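Local structure of KLLA0C04147p (Kluyveromyces lactis, 5H2A) at residues G95-P98 / L99-A102; I124-D127 / A128-P132. The protein probably binds and transfers sterols as the full-length Osh1, an oxysterol-binding family member whose ankyrin-repeat domain is the part described here. All coordinates share one frame; numbering follows the deposited sequence.

Contact 1 of 2, residues G95-P98 / L99-A102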
# COMPACT_ATOMS: atom_id res chain seq x y z
N GLY A 95 5.97 5.69 -14.47
CA GLY A 95 5.86 5.27 -13.09
C GLY A 95 5.06 6.20 -12.19
O GLY A 95 5.00 5.96 -10.98
N ASN A 96 4.44 7.24 -12.75
CA ASN A 96 3.71 8.20 -11.94
C ASN A 96 2.29 7.75 -11.65
O ASN A 96 1.59 7.22 -12.53
CB ASN A 96 3.70 9.56 -12.65
CG ASN A 96 5.04 10.27 -12.54
OD1 ASN A 96 5.67 10.22 -11.49
ND2 ASN A 96 5.48 10.91 -13.62
N THR A 97 1.87 7.94 -10.41
CA THR A 97 0.49 7.80 -9.98
C THR A 97 -0.23 9.13 -10.16
O THR A 97 0.42 10.18 -10.37
CB THR A 97 0.44 7.39 -8.51
OG1 THR A 97 1.01 8.44 -7.72
CG2 THR A 97 1.20 6.08 -8.27
N PRO A 98 -1.56 9.15 -10.04
CA PRO A 98 -2.25 10.46 -10.08
C PRO A 98 -1.73 11.40 -9.01
O PRO A 98 -1.68 12.61 -9.23
CB PRO A 98 -3.72 10.08 -9.85
CG PRO A 98 -3.83 8.66 -10.43
CD PRO A 98 -2.51 8.03 -10.02
N LEU A 99 -1.34 10.86 -7.85
CA LEU A 99 -0.84 11.71 -6.77
C LEU A 99 0.50 12.35 -7.13
O LEU A 99 0.74 13.52 -6.80
CB LEU A 99 -0.73 10.88 -5.48
CG LEU A 99 -0.29 11.67 -4.24
CD1 LEU A 99 -1.27 12.80 -3.98
CD2 LEU A 99 -0.19 10.73 -3.04
N HIS A 100 1.40 11.60 -7.80
CA HIS A 100 2.63 12.19 -8.34
C HIS A 100 2.31 13.42 -9.19
O HIS A 100 2.96 14.46 -9.08
CB HIS A 100 3.39 11.19 -9.22
CG HIS A 100 4.19 10.17 -8.47
ND1 HIS A 100 3.71 8.92 -8.20
CD2 HIS A 100 5.46 10.21 -8.00
CE1 HIS A 100 4.63 8.23 -7.55
NE2 HIS A 100 5.71 8.98 -7.44
N LEU A 101 1.35 13.28 -10.11
CA LEU A 101 1.04 14.36 -11.05
C LEU A 101 0.37 15.52 -10.34
O LEU A 101 0.63 16.68 -10.67
CB LEU A 101 0.13 13.84 -12.18
CG LEU A 101 0.68 12.67 -13.01
CD1 LEU A 101 -0.26 12.34 -14.21
CD2 LEU A 101 2.08 13.02 -13.50
N ALA A 102 -0.51 15.23 -9.37
CA ALA A 102 -1.19 16.31 -8.65
C ALA A 102 -0.20 17.13 -7.84
O ALA A 102 -0.27 18.37 -7.81
CB ALA A 102 -2.28 15.72 -7.74
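Thr97 and His100 meet through both backbone and side chain. Thr97 OG1 approaches the ring edge of His100 and is hydrogen-bonded to ND1 at 2.8 Å. The same ring nitrogen takes the N-H of Thr97, N to ND1 3.0 Å, in a nearly straight bond (171°) that comes in tilted from the ring plane. In return His100 N donates to Thr97 OG1 at 3.2 Å. These reciprocal bonds form a capping box with Thr97 as N-cap of helix 98-104. The threonine's first torsion of 64° tucks OG1 between its own N and carbonyl carbon, facing the first turn of the helix.

Backbone bonds take over from there: Leu101 N to Thr97 O is 3.2 Å, and Ala102 N to Pro98 O is 2.9 Å. Pro98 fits the first helical position, having no N-H there to satisfy. Asn96 crosses His100 at about a right angle, amide and ring planes 45° apart, with OD1 3.4 Å from His100 CB; that oxygen's hydrogen-bond partner is Asn126. Asn96 CB also packs against CD2 of Leu101 at 3.9 Å. Further out, Pro98 and Leu101 lean on helix 54-61, Leu99 and Ala102 on helix 108-115, while His100 NE2 bonds to Leu130 O.

A leucine in place of His100 would probably leave Thr97 N-H without its acceptor and Leu130 O without the imidazole bond, reducing the capping box to the single bond from the backbone N of residue 100 to Thr97 OG1. Thr97 to His100 spell the TPLH signature of ankyrin repeats. The carbonyl at NE2 and the backbone N-H at ND1 are together consistent with a neutral imidazole protonated on NE2, its buried nitrogens both satisfied and its rotation fixed.

Contact 2 of 2, residues I124-D127 / A128-P132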
# COMPACT_ATOMS: atom_id res chain seq x y z
N ILE A 124 4.69 5.03 -3.37
CA ILE A 124 5.08 4.47 -4.66
C ILE A 124 6.15 5.33 -5.32
O ILE A 124 6.04 6.56 -5.39
CB ILE A 124 3.84 4.31 -5.55
CG1 ILE A 124 2.93 3.24 -4.95
CG2 ILE A 124 4.25 4.01 -6.98
CD1 ILE A 124 1.55 3.17 -5.56
N LEU A 125 7.21 4.68 -5.81
CA LEU A 125 8.29 5.36 -6.53
C LEU A 125 7.98 5.38 -8.02
O LEU A 125 7.60 4.35 -8.59
CB LEU A 125 9.63 4.64 -6.30
CG LEU A 125 10.05 4.48 -4.84
CD1 LEU A 125 11.43 3.81 -4.74
CD2 LEU A 125 10.06 5.84 -4.18
N ASN A 126 8.17 6.53 -8.66
CA ASN A 126 8.08 6.55 -10.11
C ASN A 126 9.40 6.03 -10.70
O ASN A 126 10.29 5.55 -9.98
CB ASN A 126 7.70 7.94 -10.61
CG ASN A 126 8.75 9.01 -10.29
OD1 ASN A 126 9.89 8.71 -9.89
ND2 ASN A 126 8.36 10.27 -10.48
N ASP A 127 9.54 6.09 -12.03
CA ASP A 127 10.75 5.57 -12.68
C ASP A 127 11.98 6.40 -12.35
O ASP A 127 13.10 5.92 -12.56
CB ASP A 127 10.55 5.51 -14.20
CG ASP A 127 9.49 4.50 -14.61
OD1 ASP A 127 9.00 3.75 -13.74
OD2 ASP A 127 9.14 4.44 -15.81
N ALA A 128 11.81 7.63 -11.88
CA ALA A 128 12.91 8.45 -11.38
C ALA A 128 13.18 8.21 -9.89
O ALA A 128 13.96 8.96 -9.28
CB ALA A 128 12.62 9.93 -11.64
N HIS A 129 12.53 7.21 -9.30
CA HIS A 129 12.74 6.80 -7.91
C HIS A 129 12.24 7.84 -6.92
O HIS A 129 12.77 7.94 -5.81
CB HIS A 129 14.21 6.46 -7.64
CG HIS A 129 14.79 5.49 -8.62
ND1 HIS A 129 14.43 4.15 -8.63
CD2 HIS A 129 15.68 5.65 -9.62
CE1 HIS A 129 15.09 3.54 -9.60
NE2 HIS A 129 15.85 4.42 -10.22
N LEU A 130 11.22 8.60 -7.28
CA LEU A 130 10.67 9.65 -6.43
C LEU A 130 9.29 9.25 -5.92
O LEU A 130 8.49 8.68 -6.68
CB LEU A 130 10.57 10.97 -7.18
CG LEU A 130 11.88 11.52 -7.74
CD1 LEU A 130 11.61 12.83 -8.44
CD2 LEU A 130 12.91 11.70 -6.62
N GLN A 131 9.02 9.56 -4.66
CA GLN A 131 7.68 9.44 -4.09
C GLN A 131 6.87 10.66 -4.50
O GLN A 131 7.43 11.67 -4.92
CB GLN A 131 7.75 9.35 -2.57
CG GLN A 131 8.35 8.03 -2.07
CD GLN A 131 8.53 8.03 -0.55
OE1 GLN A 131 7.65 8.44 0.18
NE2 GLN A 131 9.70 7.61 -0.09
N PRO A 132 5.53 10.60 -4.40
CA PRO A 132 4.74 11.75 -4.85
C PRO A 132 5.11 13.06 -4.15
O PRO A 132 5.18 14.10 -4.82
CB PRO A 132 3.29 11.32 -4.53
CG PRO A 132 3.32 9.84 -4.73
CD PRO A 132 4.68 9.42 -4.13
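Asn126 and Leu130 grip each other twice. Asn126 N donates to Leu130 O, and Leu130 N returns a bond to Asn126 OD1, each 2.9 Å between the heavy atoms. The second donor stands 44° out of the amide plane. Ala128 N adds a weak bond to the same OD1 at 3.0 Å. A first torsion of 64° holds the Asn126 amide between its own N and carbonyl carbon, which brings OD1 over the turn.

His129 N closes a type I turn on Asn126 O at 2.9 Å. With His129 in the left-handed region (phi 68°) and Leu130 O bonded back to Asn126 N, the chain makes a type I turn with a G1 bulge, as in 3:5 beta-hairpins. Two CA-H···O contacts accompany the reversal, Leu125 CA to Leu130 O at 3.3 Å and Gln131 CA to Ile124 O at 3.6 Å.

Packing lies outside this polar core. Leu125 CD2 rests on Gln131 CG at 3.5 Å, while the amide oxygen of Gln131 reaches on to Arg149; Asp127 O sits above one face of the His129 ring, toward its rim. Backbone bonds from Asp127 to Asp94 join the turn to the loop ahead of helix 98-104. The loop is the hairpin-like link after an ankyrin helix pair, and the side-chain carbonyl of Asn126 does the work of a backbone acceptor, fixing a tight reversal without regular strands.

From the N terminus, the chain leaves helix 64-74 through a long loop and reaches contact 1, where the turn into helix 98-104 is capped. Helix 108-115 follows, and the chain then doubles back into contact 2 ahead of helix 139-165. The two contacts are local and in series, neither enclosing nor crossing the other, yet their centres lie about 9 Å apart. Two probable hydrogen bonds bridge them, Asn96 OD1 to Asn126 ND2 and His100 NE2 to Leu130 O, both 2.9 Å. His100 CE1 also packs on Ile124 O. The bridge ties the start of one helix pair to the loop that follows it, consistent with the way neighbouring ankyrin repeats stack.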